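Local coordinates for protein peptidylprolyl Isomerase (Naegleria fowleri, PDB 6B4P) that probably catalyses the cis-trans isomerisation of peptide bonds that precede proline, as an enzyme of the FKBP family, at residues 19-24 with 98-103; 31-36 with 85-90; 48-53 with 115-120. One frame throughout, in Å; residues are numbered along the deposited sequence.

Contact 1: 19-24 with 98-103; sequences DQRLKK and SDYAYG
With CG anti to the carbonyl carbon (chi1 -68°), the Tyr100 side chain extends toward the turn before strand 23-26, while a bend at chi3 of Arg21 (56°) swings its guanidinium over to Asp99. The contact fastens an Asx turn, in which Asp19 OD1 accepts from Arg21 N, to the short 3-10 segment 98-100 that follows strand 91-96 of the FKBP fold. In one of its two modelled conformers, Arg21 grips Asp99 end-on with two nitrogens. Arg21 NH2 runs to Asp99 OD2 at 2.9 Å, nearly straight, in the guanidinium plane and on the syn lone pair; Arg21 NH1 meets Asp99 OD1 at 3.0 Å in a more bent bond, well out of the carboxylate plane, since the two flat groups are twisted 37° apart. A weak, longer bond from Arg21 NH2 to Asp19 OD2 (3.4 Å) closes a network in which one arginine stands between two acids, probably easing the repulsion of their like charges. Asp19 OD1 also takes a bond from Ser17 OG. Inward of these charges the contact turns apolar: Leu22 CB sits 4.1 Å from the Tyr100 ring centroid, almost on the ring normal, as a CH-pi contact over the face, and Leu22 CD2 lies beside Tyr100 CD1. Leu81 of helix 77-84 touches both side chains, and Arg77 makes a cation-pi contact with the ring. The tyrosine hydroxyl ends near the Asp19 carboxylate, whose plane is steep to the ring, and a water bridges Tyr100 OH (2.9 Å) to Asp19 N, accepting from that backbone nitrogen.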
loop_
_atom_site.group_PDB
_atom_site.type_symbol
_atom_site.label_atom_id
_atom_site.label_comp_id
_atom_site.label_asym_id
_atom_site.label_seq_id
_atom_site.Cartn_x
_atom_site.Cartn_y
_atom_site.Cartn_z
ATOM N N ASP A 19 16.161 -4.072 -2.375
ATOM C CA ASP A 19 17.008 -3.092 -1.702
ATOM C C ASP A 19 16.552 -2.797 -0.279
ATOM O O ASP A 19 17.172 -1.965 0.391
ATOM C CB ASP A 19 17.081 -1.793 -2.522
ATOM C CG ASP A 19 15.723 -1.103 -2.681
ATOM O OD1 ASP A 19 14.777 -1.385 -1.916
ATOM O OD2 ASP A 19 15.604 -0.259 -3.595
ATOM N N GLN A 20 15.476 -3.442 0.177
ATOM C CA GLN A 20 14.931 -3.369 1.530
ATOM C C GLN A 20 14.333 -2.009 1.870
ATOM O O GLN A 20 13.915 -1.796 3.016
ATOM C CB GLN A 20 15.981 -3.736 2.585
ATOM C CG GLN A 20 16.595 -5.111 2.389
ATOM C CD GLN A 20 17.380 -5.560 3.595
ATOM O OE1 GLN A 20 17.201 -6.673 4.084
ATOM N NE2 GLN A 20 18.258 -4.692 4.088
ATOM N N ARG A 21 14.245 -1.094 0.904
ATOM C CA ARG A 21 13.754 0.246 1.204
ATOM C C ARG A 21 12.231 0.327 1.190
ATOM O O ARG A 21 11.662 1.193 1.860
ATOM C CB ARG A 21 14.362 1.247 0.224
ATOM C CG ARG A 21 15.858 1.437 0.455
ATOM C CD ARG A 21 16.531 2.248 -0.639
ATOM N NE ARG A 21 15.912 3.556 -0.822
ATOM C CZ ARG A 21 15.228 3.911 -1.905
ATOM N NH1 ARG A 21 14.697 5.124 -1.987
ATOM N NH2 ARG A 21 15.079 3.052 -2.909
ATOM N N LEU A 22 11.561 -0.546 0.441
ATOM C CA LEU A 22 10.118 -0.726 0.548
ATOM C C LEU A 22 9.888 -1.758 1.644
ATOM O O LEU A 22 10.413 -2.873 1.563
ATOM C CB LEU A 22 9.518 -1.212 -0.774
ATOM C CG LEU A 22 8.031 -1.590 -0.795
ATOM C CD1 LEU A 22 7.185 -0.334 -0.677
ATOM C CD2 LEU A 22 7.685 -2.360 -2.066
ATOM N N LYS A 23 9.135 -1.392 2.677
ATOM C CA LYS A 23 9.075 -2.246 3.857
ATOM C C LYS A 23 7.746 -2.050 4.562
ATOM O O LYS A 23 7.061 -1.045 4.353
ATOM C CB LYS A 23 10.239 -1.935 4.795
ATOM C CG LYS A 23 10.281 -0.470 5.208
ATOM C CD LYS A 23 11.507 -0.132 6.026
ATOM C CE LYS A 23 11.409 1.303 6.480
ATOM N NZ LYS A 23 12.374 1.608 7.566
ATOM N N LYS A 24 7.387 -3.013 5.413
ATOM C CA LYS A 24 6.121 -2.942 6.129
ATOM C C LYS A 24 6.258 -3.455 7.557
ATOM O O LYS A 24 7.181 -4.200 7.901
ATOM C CB LYS A 24 5.018 -3.743 5.414
ATOM C CG LYS A 24 5.153 -5.246 5.608
ATOM C CD LYS A 24 4.067 -6.034 4.846
ATOM C CE LYS A 24 4.222 -7.516 5.104
ATOM N NZ LYS A 24 3.191 -8.351 4.374
ATOM N N SER A 98 9.924 7.306 -2.710
ATOM C CA SER A 98 9.400 7.968 -3.897
ATOM C C SER A 98 9.653 7.149 -5.158
ATOM O O SER A 98 8.809 7.141 -6.066
ATOM C CB SER A 98 10.002 9.371 -4.029
ATOM O OG SER A 98 11.402 9.318 -4.227
ATOM N N ASP A 99 10.768 6.420 -5.216
ATOM C CA ASP A 99 11.003 5.614 -6.407
ATOM C C ASP A 99 10.126 4.367 -6.457
ATOM O O ASP A 99 10.191 3.633 -7.455
ATOM C CB ASP A 99 12.490 5.242 -6.539
ATOM C CG ASP A 99 13.059 4.562 -5.308
ATOM O OD1 ASP A 99 12.643 4.877 -4.182
ATOM O OD2 ASP A 99 13.968 3.718 -5.472
ATOM N N TYR A 100 9.325 4.112 -5.421
ATOM C CA TYR A 100 8.276 3.100 -5.461
ATOM C C TYR A 100 6.898 3.741 -5.506
ATOM O O TYR A 100 5.888 3.037 -5.397
ATOM C CB TYR A 100 8.380 2.150 -4.255
ATOM C CG TYR A 100 9.603 1.262 -4.268
ATOM C CD1 TYR A 100 9.538 -0.038 -4.752
ATOM C CD2 TYR A 100 10.830 1.732 -3.812
ATOM C CE1 TYR A 100 10.666 -0.849 -4.771
ATOM C CE2 TYR A 100 11.946 0.930 -3.823
ATOM C CZ TYR A 100 11.862 -0.355 -4.309
ATOM O OH TYR A 100 12.988 -1.145 -4.319
ATOM N N ALA A 101 6.836 5.069 -5.629
ATOM C CA ALA A 101 5.563 5.779 -5.632
ATOM C C ALA A 101 5.504 6.679 -6.863
ATOM O O ALA A 101 5.526 6.178 -7.991
ATOM C CB ALA A 101 5.379 6.572 -4.333
ATOM N N TYR A 102 5.454 7.998 -6.678
ATOM C CA TYR A 102 5.308 8.910 -7.804
ATOM C C TYR A 102 6.617 9.565 -8.214
ATOM O O TYR A 102 6.611 10.440 -9.086
ATOM C CB TYR A 102 4.242 9.963 -7.495
ATOM C CG TYR A 102 2.882 9.336 -7.285
ATOM C CD1 TYR A 102 2.353 9.180 -6.002
ATOM C CD2 TYR A 102 2.139 8.859 -8.358
ATOM C CE1 TYR A 102 1.114 8.588 -5.802
ATOM C CE2 TYR A 102 0.896 8.272 -8.165
ATOM C CZ TYR A 102 0.391 8.132 -6.887
ATOM O OH TYR A 102 -0.832 7.540 -6.690
ATOM N N GLY A 103 7.740 9.141 -7.642
ATOM C CA GLY A 103 9.021 9.631 -8.121
ATOM C C GLY A 103 9.152 11.125 -7.930
ATOM O O GLY A 103 8.776 11.678 -6.890
HETATM O O HOH W 1 14.934 -3.205 -4.794
#

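Contact 2: 31-36 with 85-90; sequences SSDEQP and SMKKGE
Ser32 OG is held twice within its own segment: it accepts from Glu34 N, making an ST turn, and donates to Glu34 OE2 at 2.7 Å, while across the contact it rests 3.9 Å from Lys88 CB. That second bond reaches the carboxylate oxygen on its anti side and helps steady the Glu34 side chain alongside Lys88, pointing the same way. The ion pair there is weak, Lys88 NZ to Glu34 OE2 at 3.4 Å, but the lysine nitrogen also donates to a water at 2.7 Å, and Lys88 makes a cation-pi contact with Trp126. Lys87, extended beyond CG, runs beside Asp33 to a closer salt bridge, Lys87 NZ to Asp33 OD1 at 2.9 Å, reached from above the carboxylate plane. The backbones join at Lys88. Lys88 N donates to Glu34 O and Ser31 N to Lys88 O, each at 2.8 Å, so both polar ends of Lys88's backbone are used by the 31-36 loop. The partner is a type II turn, Lys87 to Glu90, with Gly89 at its positive-phi position. Gln35 NE2 bonds to Lys84 O. The contact thus joins the loop ahead of strand 41-50 to the connection from helix 77-84 into strand 91-96. Met86 O, buried here against the CG of Gln35 and the CD of Pro36, has no hydrogen-bonding partner in the model. The two backbone hydrogen bonds probably fix how the loop sits on the turn, whereas the surface ion pairs, one weak and partly hydrated, are likely to add less.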
loop_
_atom_site.group_PDB
_atom_site.type_symbol
_atom_site.label_atom_id
_atom_site.label_comp_id
_atom_site.label_asym_id
_atom_site.label_seq_id
_atom_site.Cartn_x
_atom_site.Cartn_y
_atom_site.Cartn_z
ATOM N N SER A 31 -6.571 -13.128 8.194
ATOM C CA SER A 31 -7.521 -14.164 8.584
ATOM C C SER A 31 -7.087 -15.555 8.131
ATOM O O SER A 31 -7.562 -16.557 8.678
ATOM C CB SER A 31 -8.900 -13.841 8.022
ATOM O OG SER A 31 -8.848 -13.696 6.611
ATOM N N SER A 32 -6.194 -15.634 7.144
ATOM C CA SER A 32 -5.640 -16.892 6.674
ATOM C C SER A 32 -4.230 -16.618 6.165
ATOM O O SER A 32 -3.743 -15.485 6.216
ATOM C CB SER A 32 -6.501 -17.505 5.567
ATOM O OG SER A 32 -6.256 -16.814 4.353
ATOM N N ASP A 33 -3.572 -17.667 5.676
ATOM C CA ASP A 33 -2.255 -17.540 5.059
ATOM C C ASP A 33 -2.319 -17.331 3.551
ATOM O O ASP A 33 -1.272 -17.306 2.893
ATOM C CB ASP A 33 -1.411 -18.774 5.370
ATOM C CG ASP A 33 -1.067 -18.885 6.838
ATOM O OD1 ASP A 33 -0.865 -17.829 7.479
ATOM O OD2 ASP A 33 -0.998 -20.023 7.350
ATOM N N GLU A 34 -3.518 -17.182 2.993
ATOM C CA GLU A 34 -3.663 -17.014 1.552
ATOM C C GLU A 34 -3.150 -15.649 1.117
ATOM O O GLU A 34 -3.441 -14.634 1.749
ATOM C CB GLU A 34 -5.131 -17.154 1.151
ATOM C CG GLU A 34 -5.756 -18.520 1.437
ATOM C CD GLU A 34 -7.279 -18.467 1.492
ATOM O OE1 GLU A 34 -7.935 -19.185 0.708
ATOM O OE2 GLU A 34 -7.827 -17.709 2.322
ATOM N N GLN A 35 -2.401 -15.625 0.015
ATOM C CA GLN A 35 -1.978 -14.371 -0.589
ATOM C C GLN A 35 -2.543 -14.264 -2.003
ATOM O O GLN A 35 -2.777 -15.287 -2.656
ATOM C CB GLN A 35 -0.447 -14.270 -0.616
ATOM C CG GLN A 35 0.156 -14.247 0.787
ATOM C CD GLN A 35 1.662 -14.095 0.795
ATOM O OE1 GLN A 35 2.351 -14.720 1.599
ATOM N NE2 GLN A 35 2.180 -13.253 -0.085
ATOM N N PRO A 36 -2.801 -13.052 -2.492
ATOM C CA PRO A 36 -3.501 -12.899 -3.779
ATOM C C PRO A 36 -2.561 -13.141 -4.943
ATOM O O PRO A 36 -1.432 -12.630 -4.960
ATOM C CB PRO A 36 -3.981 -11.441 -3.746
ATOM C CG PRO A 36 -2.944 -10.742 -2.909
ATOM C CD PRO A 36 -2.506 -11.751 -1.858
ATOM N N SER A 85 2.525 -9.045 -1.031
ATOM C CA SER A 85 3.120 -9.619 0.172
ATOM C C SER A 85 2.108 -9.884 1.274
ATOM O O SER A 85 2.465 -10.514 2.278
ATOM C CB SER A 85 4.214 -8.700 0.728
ATOM O OG SER A 85 3.673 -7.644 1.514
ATOM N N MET A 86 0.871 -9.427 1.119
ATOM C CA MET A 86 -0.101 -9.458 2.201
ATOM C C MET A 86 -0.947 -10.720 2.163
ATOM O O MET A 86 -1.245 -11.268 1.100
ATOM C CB MET A 86 -1.009 -8.234 2.132
ATOM C CG MET A 86 -0.262 -6.923 2.384
ATOM S SD MET A 86 -1.337 -5.498 2.226
ATOM C CE MET A 86 -2.338 -5.625 3.714
ATOM N N LYS A 87 -1.331 -11.175 3.347
ATOM C CA LYS A 87 -2.306 -12.244 3.483
ATOM C C LYS A 87 -3.719 -11.669 3.516
ATOM O O LYS A 87 -3.934 -10.494 3.827
ATOM C CB LYS A 87 -2.035 -13.050 4.749
ATOM C CG LYS A 87 -0.678 -13.749 4.748
ATOM C CD LYS A 87 -0.413 -14.413 6.084
ATOM C CE LYS A 87 0.965 -15.062 6.140
ATOM N NZ LYS A 87 1.174 -15.767 7.439
ATOM N N LYS A 88 -4.690 -12.520 3.184
ATOM C CA LYS A 88 -6.087 -12.105 3.234
ATOM C C LYS A 88 -6.418 -11.544 4.611
ATOM O O LYS A 88 -6.133 -12.173 5.633
ATOM C CB LYS A 88 -6.994 -13.289 2.910
ATOM C CG LYS A 88 -8.455 -12.917 2.732
ATOM C CD LYS A 88 -9.295 -14.124 2.302
ATOM C CE LYS A 88 -8.865 -14.587 0.916
ATOM N NZ LYS A 88 -9.744 -15.679 0.394
ATOM N N GLY A 89 -7.010 -10.348 4.639
ATOM C CA GLY A 89 -7.373 -9.716 5.900
ATOM C C GLY A 89 -6.254 -8.986 6.622
ATOM O O GLY A 89 -6.525 -8.306 7.627
ATOM N N GLU A 90 -5.014 -9.091 6.152
ATOM C CA GLU A 90 -3.896 -8.433 6.815
ATOM C C GLU A 90 -4.065 -6.921 6.790
ATOM O O GLU A 90 -4.540 -6.349 5.808
ATOM C CB GLU A 90 -2.593 -8.843 6.128
ATOM C CG GLU A 90 -1.331 -8.174 6.663
ATOM C CD GLU A 90 -0.102 -8.706 5.964
ATOM O OE1 GLU A 90 -0.021 -9.942 5.776
ATOM O OE2 GLU A 90 0.764 -7.881 5.592
HETATM O O HOH W 2 -8.955 -17.010 -1.827
#

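Contact 3: 48-53 with 115-120; sequences GTLTSG and STLMFE
Where Gly48 faces Phe119 the strands are closest, their CA atoms 4.5 Å apart, and the Phe119 ring meets the glycine obliquely, its CD1 reaching to 3.6 Å from Gly48 CA. That same CA brings a hydrogen toward Met118 O in a CA-H...O contact. One residue on, Thr49 and Met118 form a hydrogen-bonded antiparallel pair with two nearly straight bonds, Thr49 N to Met118 O and Met118 N to Thr49 O, both 2.8 Å. On the sheet face opposite Phe119, OG1 of Thr49 lies between the backbone N and the carbonyl carbon (chi1 60°), which puts it over Met118 CB at 3.3 Å. These strands, 41-50 and 117-126, are neighbours in the antiparallel sheet of the FKBP fold; Trp79 of helix 77-84 meets the Phe119 ring edge-to-face, and strand 91-96 flanks 117-126 on its other edge. Past Thr49 the pairing slackens as chain 48-53 peels off into a type I turn from Leu50 to Gly53. Leu50 CD2 still touches Leu117 CD2 at 4.0 Å, on the side where Phe56 packs against both leucines. Thr51 and Thr116 cross at about a right angle and meet through their methyl carbons, Thr51 CG2 to Thr116 CG2 at 3.6 Å. The Met118 chain, bent at chi2 and chi3, brings SD to the same Thr51 methyl. Here a water stands in for the direct backbone bond, accepting from Thr51 N and donating to Thr116 O at 2.7 Å.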
loop_
_atom_site.group_PDB
_atom_site.type_symbol
_atom_site.label_atom_id
_atom_site.label_comp_id
_atom_site.label_asym_id
_atom_site.label_seq_id
_atom_site.Cartn_x
_atom_site.Cartn_y
_atom_site.Cartn_z
ATOM N N GLY A 48 -3.226 7.142 3.554
ATOM C CA GLY A 48 -1.931 7.630 3.109
ATOM C C GLY A 48 -1.539 8.889 3.861
ATOM O O GLY A 48 -2.342 9.818 3.999
ATOM N N THR A 49 -0.283 8.915 4.316
ATOM C CA THR A 49 0.297 10.063 5.004
ATOM C C THR A 49 1.677 10.360 4.442
ATOM O O THR A 49 2.353 9.478 3.916
ATOM C CB THR A 49 0.419 9.824 6.516
ATOM O OG1 THR A 49 1.258 8.690 6.757
ATOM C CG2 THR A 49 -0.933 9.546 7.126
ATOM N N LEU A 50 2.093 11.616 4.557
ATOM C CA LEU A 50 3.478 11.962 4.289
ATOM C C LEU A 50 4.342 11.544 5.481
ATOM O O LEU A 50 3.832 11.116 6.521
ATOM C CB LEU A 50 3.599 13.458 4.005
ATOM C CG LEU A 50 2.690 13.991 2.887
ATOM C CD1 LEU A 50 2.907 15.496 2.693
ATOM C CD2 LEU A 50 2.907 13.234 1.570
ATOM N N THR A 51 5.669 11.652 5.336
ATOM C CA THR A 51 6.533 11.237 6.443
ATOM C C THR A 51 6.473 12.191 7.629
ATOM O O THR A 51 7.072 11.903 8.674
ATOM C CB THR A 51 7.983 11.087 5.978
ATOM O OG1 THR A 51 8.361 12.245 5.229
ATOM C CG2 THR A 51 8.108 9.873 5.090
ATOM N N SER A 52 5.769 13.308 7.489
ATOM C CA SER A 52 5.419 14.153 8.620
ATOM C C SER A 52 4.282 13.579 9.449
ATOM O O SER A 52 4.020 14.087 10.546
ATOM C CB SER A 52 5.013 15.532 8.116
ATOM O OG SER A 52 3.922 15.398 7.218
ATOM N N GLY A 53 3.596 12.552 8.944
ATOM C CA GLY A 53 2.361 12.088 9.532
ATOM C C GLY A 53 1.120 12.787 9.020
ATOM O O GLY A 53 0.011 12.418 9.425
ATOM N N SER A 115 8.024 12.611 -2.905
ATOM C CA SER A 115 7.527 12.252 -1.580
ATOM C C SER A 115 7.676 10.765 -1.272
ATOM O O SER A 115 7.160 9.919 -2.013
ATOM C CB SER A 115 6.049 12.606 -1.452
ATOM O OG SER A 115 5.848 13.996 -1.365
ATOM N N THR A 116 8.307 10.459 -0.140
ATOM C CA THR A 116 8.087 9.177 0.519
ATOM C C THR A 116 6.651 9.132 1.024
ATOM O O THR A 116 6.156 10.106 1.592
ATOM C CB THR A 116 9.066 9.006 1.688
ATOM O OG1 THR A 116 10.413 9.055 1.207
ATOM C CG2 THR A 116 8.838 7.667 2.405
ATOM N N LEU A 117 5.960 8.017 0.799
ATOM C CA LEU A 117 4.567 7.897 1.204
ATOM C C LEU A 117 4.440 6.795 2.237
ATOM O O LEU A 117 5.017 5.716 2.068
ATOM C CB LEU A 117 3.646 7.568 0.018
ATOM C CG LEU A 117 3.736 8.524 -1.167
ATOM C CD1 LEU A 117 2.794 8.064 -2.254
ATOM C CD2 LEU A 117 3.421 9.958 -0.744
ATOM N N MET A 118 3.671 7.060 3.293
ATOM C CA MET A 118 3.339 6.044 4.285
ATOM C C MET A 118 1.899 5.592 4.076
ATOM O O MET A 118 1.003 6.427 3.907
ATOM C CB MET A 118 3.503 6.591 5.698
ATOM C CG MET A 118 4.813 7.325 5.942
ATOM S SD MET A 118 6.294 6.311 5.682
ATOM C CE MET A 118 6.081 5.024 6.899
ATOM N N PHE A 119 1.661 4.280 4.101
ATOM C CA PHE A 119 0.304 3.778 3.920
ATOM C C PHE A 119 -0.015 2.726 4.965
ATOM O O PHE A 119 0.756 1.779 5.148
ATOM C CB PHE A 119 0.081 3.144 2.535
ATOM C CG PHE A 119 -0.055 4.130 1.409
ATOM C CD1 PHE A 119 -1.276 4.696 1.108
ATOM C CD2 PHE A 119 1.037 4.453 0.626
ATOM C CE1 PHE A 119 -1.411 5.587 0.043
ATOM C CE2 PHE A 119 0.915 5.346 -0.423
ATOM C CZ PHE A 119 -0.305 5.905 -0.717
ATOM N N GLU A 120 -1.171 2.869 5.609
ATOM C CA GLU A 120 -1.840 1.738 6.243
ATOM C C GLU A 120 -2.717 1.116 5.170
ATOM O O GLU A 120 -3.500 1.830 4.547
ATOM C CB GLU A 120 -2.714 2.167 7.422
ATOM C CG GLU A 120 -1.962 2.677 8.637
ATOM C CD GLU A 120 -2.786 2.561 9.905
ATOM O OE1 GLU A 120 -4.025 2.418 9.806
ATOM O OE2 GLU A 120 -2.190 2.598 11.001
HETATM O O HOH W 3 -0.557 6.211 6.904
HETATM O O HOH W 4 6.696 12.530 2.521
#

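Contacts 1 and 3 have their centres about 11 Å apart and meet directly: Ala101 CB packs 3.6 Å from Leu117 CD1, and Tyr102 lies against the same leucine. Contact 2 sits farther off, its centre about 21 Å from that of contact 1 and about 23 Å from that of contact 3, on the other side of the chain's centre from contact 3. Even so, Lys24 ties it to contact 1, Lys24 NZ forming a salt bridge with Glu90 OE2 at 2.8 Å. Along the sequence contact 2 nests within the loop closed by contact 1, whereas contact 3 interleaves with both. As in FKBP relatives, Trp79, Tyr102 (contact 1) and Phe119 (contact 3) probably help line the proline pocket.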